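Endonuclease IV (Thermus thermophilus, PDB 3AAM) cleaves phosphodiester bonds at apurinic or apyrimidinic sites in DNA during base excision repair, leaving a 3'-hydroxyl group and a 5'-terminal sugar phosphate. Local coordinates at residues G5-I10 with Q32-S37; I68-L73 with A88-D93; G186-L191 with D237-D242. One frame throughout, in Å; residues are numbered along the deposited sequence.

Contact 1 of 3, residues G5-I10 with Q32-S37; sequences GFHLSI and QIFAKS
The imidazole of His7 lies over the backbone of the other strand, with Gln32 O and Ile33 CA against one face, the CA 4.0 Å from the ring centroid. At its rim, and in its plane, sits Gln32 NE2, 3.0 Å from His7 CD2; the amide itself stands 76° to the ring, and NE2 donates its hydrogen bond to Glu248. With CG anti to the backbone N (chi1 -173°), His7 reaches along the strand to Phe34 and sets an imidazole edge on the phenyl face. This edge-to-face pair has centroids 4.1 Å apart and planes inclined at 51°, NE2 resting over the middle of the phenyl ring.

Beneath the rings, strands 3-6 and 31-34 come together as parallel neighbours at their C-terminal ends, the end of a TIM barrel where active sites lie. A single bridge joins His7 to Gln32: Gln32 N donates to Phe6 O at 3.1 Å, and Leu8 N to Gln32 O at 2.7 Å. Past the bridge the chains separate, and one water spans the gap, donating to Leu8 O and accepting from Phe34 N.

Ile10 crosses Ile33, which itself touches Ala19 of helix 15-26, at about a right angle, Ile10 CG2 lying 3.7 Å from Ile33 CB. The other branch of Ile10 extends CD1 to 3.2 Å from Phe34 O, a buried carbonyl oxygen with no hydrogen-bond partner in the model.

Contact 2 of 3, residues I68-L73 with A88-D93; sequences IHASYL and ASLADD. With PO4 (phosphate ion), chain C.
Ala70 and Asp93 bring the end of strand 66-69 against helix 82-100, the first two elements of a beta-alpha-beta unit of the TIM barrel that strand 104-107 completes. The apolar part is small. Ala70 CB packs against the Leu90 branch ending in CD1, at 3.9 Å, and Leu90 continues inward to Val105 and Leu136 of the neighbouring strands. Ile68 adds its CG2 methyl alongside Asp93 CB.

No direct hydrogen bond links strand end and helix; the polar connection runs through two bridging waters. Asp93 is turned to the strand with CG anti to the carbonyl carbon (chi1 -69°), which brings its carboxylate beside Ala70, with OD2 3.2 Å from Ala70 CB. One water donates to both Asp93 OD1 and His69 O, tying the helix to the last residue of the strand. A second accepts from Ser71 N, donates to Asp93 OD2 at 2.6 Å and is hydrogen-bonded to Ser89 OG. Each carboxylate oxygen thus has a water, while OD1 also forms a salt bridge with Lys36, whose positive charge probably favours the ionised form of this buried acid.

Within the loop that follows the strand, Ser71 OG accepts from Leu73 N in an ST turn, and the same hydroxyl is bonded to Pro38 O.

The CB of His69 leaves the strand away from the helix, and its ring meets that of His204. Its two nitrogens fix the ring's rotation from both ends: His69 ND1 donates to a lone pair of Ala70 O in the carbonyl plane, at 2.6 Å, and His69 NE2 donates to O2 of a phosphate ion, probably from the crystallisation liquor, at 2.9 Å, with an N-H...O angle of 155°.

Contact 3 of 3, residues G186-L191 with D237-D242; sequences GVLDAL and DPRLKD
Helix 184-194, on the outside of the barrel, is fastened to the loop between helix 230-235 and strand 244-247 by a three-residue salt-bridge network centred on Arg239. The guanidinium takes Asp237 side-on: Arg239 NE donates to Asp237 OD1 and Arg239 NH2 to Asp237 OD2, both at 2.9 Å, and the two bonds are nearly straight. The carboxylate is met on its syn sides, though from out of its own plane (by 22° at OD1 and 31° at OD2), while both oxygens stay close to the guanidinium plane. Asp237 OD1 also accepts from Arg239 N at 2.8 Å, an Asx turn that ties the loop backbone to the same carboxylate, so this oxygen is gripped by two donors of one residue.

Across the contact, Arg239 NH1 donates to Asp189 OD1 at 2.7 Å, meeting the oxygen nearly along its C-O axis; NH2 adds a weak bond to that oxygen. The Asp189 carboxylate is tilted well away from the guanidinium plane, unlike a flat two-oxygen pairing. A bend at chi3 (-70°) folds the arginine back on its own loop, which lets it lie between the two acids. A methionine in its place would probably leave Asp189 and Asp237 without their shared positive charge and set the Asp237 carboxylate freer to turn.

The network belongs to the outer layer of the TIM barrel, where helices and connecting loops pack around the strands. Its inner side is apolar. Leu188 presents CB to Arg239 NH2 at 3.5 Å and sets CD1 against the Asp237 carboxylate, 3.4 Å from Asp237 OD2. Leu188 and Leu240 approach tip to tip, their CD1 methyls 3.9 Å apart, and Leu188 also rests on Leu168 of strand 165-169.

Contacts 1 and 2 are buried and adjoin in the barrel sheet, where strands 31-34 and 66-69 are neighbours: Ile33 O probably accepts from His69 N, and the salt bridge of Lys36 with Asp93 crosses between them. Contact 1 joins strand ends by backbone bonds and ring packing, whereas contact 2 sets a strand end on a helix through waters and a carboxylate. Contact 3 lies on the opposite side of the chain's centre, its own centre 26 and 28 Å from theirs. There, helix and loop meet with apolar packing beneath a salt-bridge network whose Asp189 and Arg239 are partly exposed and whose Asp237 is buried, remote from the manganese site, whereas the side chain of Gln32 lies about 10 Å from the manganese ion.

Contact 1 of 3, residues G5-I10 with Q32-S37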
loop_
_atom_site.group_PDB
_atom_site.type_symbol
_atom_site.label_atom_id
_atom_site.label_comp_id
_atom_site.label_asym_id
_atom_site.label_seq_id
_atom_site.Cartn_x
_atom_site.Cartn_y
_atom_site.Cartn_z
ATOM N N GLY A 5 -3.944 -4.283 9.448
ATOM C CA GLY A 5 -5.268 -4.246 8.863
ATOM C C GLY A 5 -5.342 -4.912 7.509
ATOM O O GLY A 5 -4.362 -5.481 7.017
ATOM N N PHE A 6 -6.524 -4.827 6.908
ATOM C CA PHE A 6 -6.795 -5.414 5.600
ATOM C C PHE A 6 -7.264 -4.328 4.653
ATOM O O PHE A 6 -7.427 -3.166 5.033
ATOM C CB PHE A 6 -7.947 -6.423 5.663
ATOM C CG PHE A 6 -7.756 -7.540 6.639
ATOM C CD1 PHE A 6 -6.560 -8.244 6.700
ATOM C CD2 PHE A 6 -8.814 -7.938 7.456
ATOM C CE1 PHE A 6 -6.419 -9.333 7.554
ATOM C CE2 PHE A 6 -8.685 -9.025 8.312
ATOM C CZ PHE A 6 -7.490 -9.725 8.363
ATOM N N HIS A 7 -7.497 -4.735 3.412
ATOM C CA HIS A 7 -8.048 -3.838 2.419
ATOM C C HIS A 7 -9.544 -4.103 2.522
ATOM O O HIS A 7 -9.997 -5.241 2.343
ATOM C CB HIS A 7 -7.548 -4.177 1.018
ATOM C CG HIS A 7 -7.959 -3.170 -0.005
ATOM N ND1 HIS A 7 -9.267 -3.013 -0.410
ATOM C CD2 HIS A 7 -7.246 -2.223 -0.658
ATOM C CE1 HIS A 7 -9.341 -2.013 -1.269
ATOM N NE2 HIS A 7 -8.129 -1.516 -1.438
ATOM N N LEU A 8 -10.300 -3.056 2.836
ATOM C CA LEU A 8 -11.745 -3.155 3.014
ATOM C C LEU A 8 -12.523 -2.569 1.842
ATOM O O LEU A 8 -12.046 -1.662 1.158
ATOM C CB LEU A 8 -12.147 -2.432 4.303
ATOM C CG LEU A 8 -11.362 -2.814 5.563
ATOM C CD1 LEU A 8 -11.776 -1.909 6.718
ATOM C CD2 LEU A 8 -11.605 -4.277 5.902
ATOM N N SER A 9 -13.733 -3.082 1.641
ATOM C CA SER A 9 -14.597 -2.632 0.556
ATOM C C SER A 9 -15.309 -1.322 0.861
ATOM O O SER A 9 -15.592 -1.009 2.017
ATOM C CB SER A 9 -15.643 -3.707 0.249
ATOM O OG SER A 9 -16.582 -3.234 -0.697
ATOM N N ILE A 10 -15.593 -0.556 -0.188
ATOM C CA ILE A 10 -16.305 0.705 -0.036
ATOM C C ILE A 10 -17.596 0.658 -0.844
ATOM O O ILE A 10 -18.305 1.659 -0.962
ATOM C CB ILE A 10 -15.463 1.913 -0.509
ATOM C CG1 ILE A 10 -15.125 1.782 -1.996
ATOM C CG2 ILE A 10 -14.188 2.006 0.312
ATOM C CD1 ILE A 10 -14.546 3.051 -2.599
ATOM N N GLN A 32 -7.130 -0.113 4.702
ATOM C CA GLN A 32 -6.882 0.404 3.367
ATOM C C GLN A 32 -8.138 0.251 2.523
ATOM O O GLN A 32 -8.886 -0.703 2.690
ATOM C CB GLN A 32 -5.722 -0.376 2.742
ATOM C CG GLN A 32 -5.399 -0.024 1.305
ATOM C CD GLN A 32 -4.158 -0.740 0.812
ATOM O OE1 GLN A 32 -3.036 -0.353 1.136
ATOM N NE2 GLN A 32 -4.356 -1.805 0.041
ATOM N N ILE A 33 -8.354 1.201 1.620
ATOM C CA ILE A 33 -9.503 1.189 0.724
ATOM C C ILE A 33 -9.097 1.767 -0.624
ATOM O O ILE A 33 -7.997 2.303 -0.775
ATOM C CB ILE A 33 -10.644 2.082 1.249
ATOM C CG1 ILE A 33 -10.120 3.505 1.474
ATOM C CG2 ILE A 33 -11.221 1.517 2.543
ATOM C CD1 ILE A 33 -11.215 4.533 1.752
ATOM N N PHE A 34 -9.985 1.634 -1.604
ATOM C CA PHE A 34 -9.767 2.218 -2.922
ATOM C C PHE A 34 -10.595 3.496 -2.847
ATOM O O PHE A 34 -11.419 3.639 -1.943
ATOM C CB PHE A 34 -10.335 1.337 -4.040
ATOM C CG PHE A 34 -9.539 0.093 -4.318
ATOM C CD1 PHE A 34 -8.187 0.167 -4.633
ATOM C CD2 PHE A 34 -10.157 -1.154 -4.304
ATOM C CE1 PHE A 34 -7.460 -0.986 -4.933
ATOM C CE2 PHE A 34 -9.439 -2.316 -4.602
ATOM C CZ PHE A 34 -8.088 -2.229 -4.917
ATOM N N ALA A 35 -10.379 4.419 -3.780
ATOM C CA ALA A 35 -11.147 5.663 -3.811
ATOM C C ALA A 35 -12.283 5.536 -4.826
ATOM O O ALA A 35 -13.134 6.419 -4.944
ATOM C CB ALA A 35 -10.240 6.835 -4.168
ATOM N N LYS A 36 -12.269 4.428 -5.561
ATOM C CA LYS A 36 -13.287 4.103 -6.556
ATOM C C LYS A 36 -13.015 2.682 -7.029
ATOM O O LYS A 36 -11.955 2.127 -6.741
ATOM C CB LYS A 36 -13.246 5.072 -7.747
ATOM C CG LYS A 36 -12.022 4.965 -8.644
ATOM C CD LYS A 36 -10.916 5.883 -8.187
ATOM C CE LYS A 36 -9.874 6.073 -9.278
ATOM N NZ LYS A 36 -8.908 7.145 -8.911
ATOM N N SER A 37 -13.969 2.084 -7.737
ATOM C CA SER A 37 -13.779 0.725 -8.225
ATOM C C SER A 37 -12.491 0.664 -9.037
ATOM O O SER A 37 -12.276 1.475 -9.936
ATOM C CB SER A 37 -14.959 0.295 -9.097
ATOM O OG SER A 37 -14.768 -1.025 -9.575
HETATM O O HOH W 1 -11.922 -0.472 -1.250
#

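Contact 2 of 3, residues I68-L73 with A88-D93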
loop_
_atom_site.group_PDB
_atom_site.type_symbol
_atom_site.label_atom_id
_atom_site.label_comp_id
_atom_site.label_asym_id
_atom_site.label_seq_id
_atom_site.Cartn_x
_atom_site.Cartn_y
_atom_site.Cartn_z
ATOM N N ILE A 68 -5.180 4.830 1.017
ATOM C CA ILE A 68 -5.976 4.687 -0.190
ATOM C C ILE A 68 -5.048 4.085 -1.240
ATOM O O ILE A 68 -3.953 4.598 -1.478
ATOM C CB ILE A 68 -6.539 6.043 -0.684
ATOM C CG1 ILE A 68 -7.797 6.385 0.121
ATOM C CG2 ILE A 68 -6.843 5.980 -2.179
ATOM C CD1 ILE A 68 -8.428 7.723 -0.217
ATOM N N HIS A 69 -5.476 2.977 -1.837
ATOM C CA HIS A 69 -4.685 2.308 -2.859
ATOM C C HIS A 69 -5.179 2.742 -4.237
ATOM O O HIS A 69 -6.384 2.778 -4.482
ATOM C CB HIS A 69 -4.831 0.784 -2.731
ATOM C CG HIS A 69 -3.715 0.009 -3.363
ATOM N ND1 HIS A 69 -3.361 0.149 -4.687
ATOM C CD2 HIS A 69 -2.861 -0.906 -2.842
ATOM C CE1 HIS A 69 -2.337 -0.643 -4.955
ATOM N NE2 HIS A 69 -2.016 -1.295 -3.853
ATOM N N ALA A 70 -4.252 3.090 -5.122
ATOM C CA ALA A 70 -4.605 3.479 -6.484
ATOM C C ALA A 70 -4.940 2.194 -7.236
ATOM O O ALA A 70 -4.531 1.106 -6.831
ATOM C CB ALA A 70 -3.427 4.188 -7.152
ATOM N N SER A 71 -5.679 2.307 -8.332
ATOM C CA SER A 71 -6.030 1.119 -9.100
ATOM C C SER A 71 -4.827 0.531 -9.816
ATOM O O SER A 71 -3.849 1.226 -10.082
ATOM C CB SER A 71 -7.099 1.445 -10.138
ATOM O OG SER A 71 -7.261 0.350 -11.024
ATOM N N TYR A 72 -4.910 -0.757 -10.131
ATOM C CA TYR A 72 -3.843 -1.440 -10.843
ATOM C C TYR A 72 -3.791 -0.879 -12.263
ATOM O O TYR A 72 -2.802 -1.048 -12.976
ATOM C CB TYR A 72 -4.122 -2.945 -10.880
ATOM C CG TYR A 72 -5.414 -3.304 -11.585
ATOM C CD1 TYR A 72 -5.465 -3.441 -12.972
ATOM C CD2 TYR A 72 -6.593 -3.485 -10.863
ATOM C CE1 TYR A 72 -6.660 -3.748 -13.622
ATOM C CE2 TYR A 72 -7.790 -3.790 -11.501
ATOM C CZ TYR A 72 -7.818 -3.920 -12.881
ATOM O OH TYR A 72 -9.002 -4.227 -13.514
ATOM N N LEU A 73 -4.870 -0.208 -12.662
ATOM C CA LEU A 73 -4.966 0.381 -13.991
ATOM C C LEU A 73 -3.942 1.483 -14.193
ATOM O O LEU A 73 -3.504 1.739 -15.312
ATOM C CB LEU A 73 -6.364 0.966 -14.219
ATOM C CG LEU A 73 -7.516 -0.028 -14.348
ATOM C CD1 LEU A 73 -8.822 0.735 -14.521
ATOM C CD2 LEU A 73 -7.261 -0.955 -15.531
ATOM N N ALA A 88 -4.184 11.369 -14.205
ATOM C CA ALA A 88 -5.451 11.949 -13.776
ATOM C C ALA A 88 -6.140 11.075 -12.729
ATOM O O ALA A 88 -6.740 11.585 -11.784
ATOM C CB ALA A 88 -6.370 12.148 -14.982
ATOM N N SER A 89 -6.064 9.759 -12.897
ATOM C CA SER A 89 -6.699 8.856 -11.941
ATOM C C SER A 89 -6.013 8.935 -10.581
ATOM O O SER A 89 -6.680 8.941 -9.541
ATOM C CB SER A 89 -6.665 7.417 -12.461
ATOM O OG SER A 89 -7.261 6.526 -11.533
ATOM N N LEU A 90 -4.683 8.999 -10.587
ATOM C CA LEU A 90 -3.934 9.082 -9.339
ATOM C C LEU A 90 -4.197 10.422 -8.659
ATOM O O LEU A 90 -4.242 10.500 -7.433
ATOM C CB LEU A 90 -2.432 8.892 -9.587
ATOM C CG LEU A 90 -1.535 8.895 -8.341
ATOM C CD1 LEU A 90 -1.983 7.823 -7.351
ATOM C CD2 LEU A 90 -0.091 8.658 -8.754
ATOM N N ALA A 91 -4.377 11.475 -9.454
ATOM C CA ALA A 91 -4.657 12.795 -8.897
ATOM C C ALA A 91 -5.996 12.722 -8.171
ATOM O O ALA A 91 -6.171 13.325 -7.113
ATOM C CB ALA A 91 -4.714 13.836 -10.004
ATOM N N ASP A 92 -6.936 11.976 -8.745
ATOM C CA ASP A 92 -8.249 11.812 -8.131
ATOM C C ASP A 92 -8.095 11.113 -6.785
ATOM O O ASP A 92 -8.712 11.516 -5.802
ATOM C CB ASP A 92 -9.175 10.999 -9.043
ATOM C CG ASP A 92 -10.452 10.557 -8.341
ATOM O OD1 ASP A 92 -11.278 11.424 -7.984
ATOM O OD2 ASP A 92 -10.626 9.335 -8.148
ATOM N N ASP A 93 -7.273 10.065 -6.740
ATOM C CA ASP A 93 -7.049 9.345 -5.489
ATOM C C ASP A 93 -6.521 10.295 -4.420
ATOM O O ASP A 93 -6.955 10.255 -3.274
ATOM C CB ASP A 93 -6.031 8.209 -5.660
ATOM C CG ASP A 93 -6.547 7.067 -6.518
ATOM O OD1 ASP A 93 -7.756 6.759 -6.452
ATOM O OD2 ASP A 93 -5.729 6.463 -7.247
HETATM P P PO4 C . -0.476 -4.245 -5.280
HETATM O O1 PO4 C . -1.939 -4.610 -5.732
HETATM O O2 PO4 C . -0.496 -3.757 -3.780
HETATM O O3 PO4 C . 0.432 -5.504 -5.409
HETATM O O4 PO4 C . 0.086 -3.102 -6.211
HETATM O O HOH W 2 -8.366 4.225 -5.790
HETATM O O HOH W 3 -6.581 4.839 -9.108
#

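Contact 3 of 3, residues G186-L191 with D237-D242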
loop_
_atom_site.group_PDB
_atom_site.type_symbol
_atom_site.label_atom_id
_atom_site.label_comp_id
_atom_site.label_asym_id
_atom_site.label_seq_id
_atom_site.Cartn_x
_atom_site.Cartn_y
_atom_site.Cartn_z
ATOM N N GLY A 186 18.062 -8.850 6.862
ATOM C CA GLY A 186 18.966 -8.350 5.843
ATOM C C GLY A 186 18.241 -7.533 4.794
ATOM O O GLY A 186 18.779 -6.560 4.265
ATOM N N VAL A 187 17.015 -7.936 4.479
ATOM C CA VAL A 187 16.222 -7.214 3.494
ATOM C C VAL A 187 15.885 -5.832 4.041
ATOM O O VAL A 187 15.925 -4.841 3.315
ATOM C CB VAL A 187 14.915 -7.966 3.160
ATOM C CG1 VAL A 187 14.050 -7.123 2.232
ATOM C CG2 VAL A 187 15.239 -9.295 2.491
ATOM N N LEU A 188 15.550 -5.760 5.325
ATOM C CA LEU A 188 15.231 -4.471 5.913
ATOM C C LEU A 188 16.493 -3.623 6.026
ATOM O O LEU A 188 16.425 -2.402 5.928
ATOM C CB LEU A 188 14.575 -4.640 7.286
ATOM C CG LEU A 188 13.178 -5.266 7.252
ATOM C CD1 LEU A 188 12.658 -5.377 8.673
ATOM C CD2 LEU A 188 12.236 -4.423 6.402
ATOM N N ASP A 189 17.643 -4.267 6.223
ATOM C CA ASP A 189 18.897 -3.521 6.317
ATOM C C ASP A 189 19.179 -2.879 4.967
ATOM O O ASP A 189 19.644 -1.744 4.892
ATOM C CB ASP A 189 20.077 -4.431 6.675
ATOM C CG ASP A 189 19.907 -5.124 8.012
ATOM O OD1 ASP A 189 19.250 -4.561 8.911
ATOM O OD2 ASP A 189 20.452 -6.238 8.168
ATOM N N ALA A 190 18.901 -3.625 3.901
ATOM C CA ALA A 190 19.123 -3.142 2.545
ATOM C C ALA A 190 18.189 -1.982 2.240
ATOM O O ALA A 190 18.586 -0.992 1.624
ATOM C CB ALA A 190 18.901 -4.276 1.542
ATOM N N LEU A 191 16.944 -2.098 2.683
ATOM C CA LEU A 191 15.975 -1.043 2.444
ATOM C C LEU A 191 16.359 0.229 3.193
ATOM O O LEU A 191 16.205 1.334 2.672
ATOM C CB LEU A 191 14.576 -1.502 2.866
ATOM C CG LEU A 191 13.431 -0.528 2.579
ATOM C CD1 LEU A 191 13.354 -0.245 1.082
ATOM C CD2 LEU A 191 12.116 -1.126 3.077
ATOM N N ASP A 237 10.032 -6.363 13.542
ATOM C CA ASP A 237 11.344 -5.731 13.563
ATOM C C ASP A 237 11.199 -4.449 14.372
ATOM O O ASP A 237 10.318 -3.639 14.105
ATOM C CB ASP A 237 11.820 -5.413 12.148
ATOM C CG ASP A 237 13.236 -4.878 12.121
ATOM O OD1 ASP A 237 13.433 -3.699 12.480
ATOM O OD2 ASP A 237 14.148 -5.643 11.751
ATOM N N PRO A 238 12.064 -4.247 15.376
ATOM C CA PRO A 238 11.991 -3.042 16.208
ATOM C C PRO A 238 11.992 -1.716 15.452
ATOM O O PRO A 238 11.458 -0.722 15.935
ATOM C CB PRO A 238 13.205 -3.188 17.122
ATOM C CG PRO A 238 13.315 -4.669 17.282
ATOM C CD PRO A 238 13.117 -5.155 15.865
ATOM N N ARG A 239 12.594 -1.699 14.270
ATOM C CA ARG A 239 12.656 -0.475 13.483
ATOM C C ARG A 239 11.315 -0.104 12.856
ATOM O O ARG A 239 11.124 1.032 12.429
ATOM C CB ARG A 239 13.708 -0.617 12.382
ATOM C CG ARG A 239 15.127 -0.743 12.905
ATOM C CD ARG A 239 16.092 -1.173 11.812
ATOM N NE ARG A 239 15.878 -2.557 11.401
ATOM C CZ ARG A 239 16.651 -3.212 10.538
ATOM N NH1 ARG A 239 17.696 -2.608 9.985
ATOM N NH2 ARG A 239 16.386 -4.479 10.231
ATOM N N LEU A 240 10.392 -1.059 12.815
ATOM C CA LEU A 240 9.083 -0.825 12.209
ATOM C C LEU A 240 7.942 -0.873 13.214
ATOM O O LEU A 240 6.774 -0.896 12.827
ATOM C CB LEU A 240 8.819 -1.873 11.127
ATOM C CG LEU A 240 9.887 -2.035 10.045
ATOM C CD1 LEU A 240 9.486 -3.169 9.120
ATOM C CD2 LEU A 240 10.051 -0.733 9.273
ATOM N N LYS A 241 8.273 -0.872 14.497
ATOM C CA LYS A 241 7.249 -0.964 15.534
ATOM C C LYS A 241 6.146 0.090 15.483
ATOM O O LYS A 241 5.050 -0.153 15.979
ATOM C CB LYS A 241 7.901 -0.952 16.920
ATOM C CG LYS A 241 8.609 0.335 17.273
ATOM C CD LYS A 241 9.333 0.186 18.594
ATOM C CE LYS A 241 10.122 1.434 18.942
ATOM N NZ LYS A 241 10.854 1.267 20.225
ATOM N N ASP A 242 6.420 1.245 14.883
ATOM C CA ASP A 242 5.416 2.307 14.807
ATOM C C ASP A 242 4.851 2.492 13.400
ATOM O O ASP A 242 4.286 3.542 13.087
ATOM C CB ASP A 242 6.015 3.635 15.286
ATOM C CG ASP A 242 6.530 3.563 16.713
ATOM O OD1 ASP A 242 5.736 3.227 17.616
ATOM O OD2 ASP A 242 7.730 3.841 16.932
#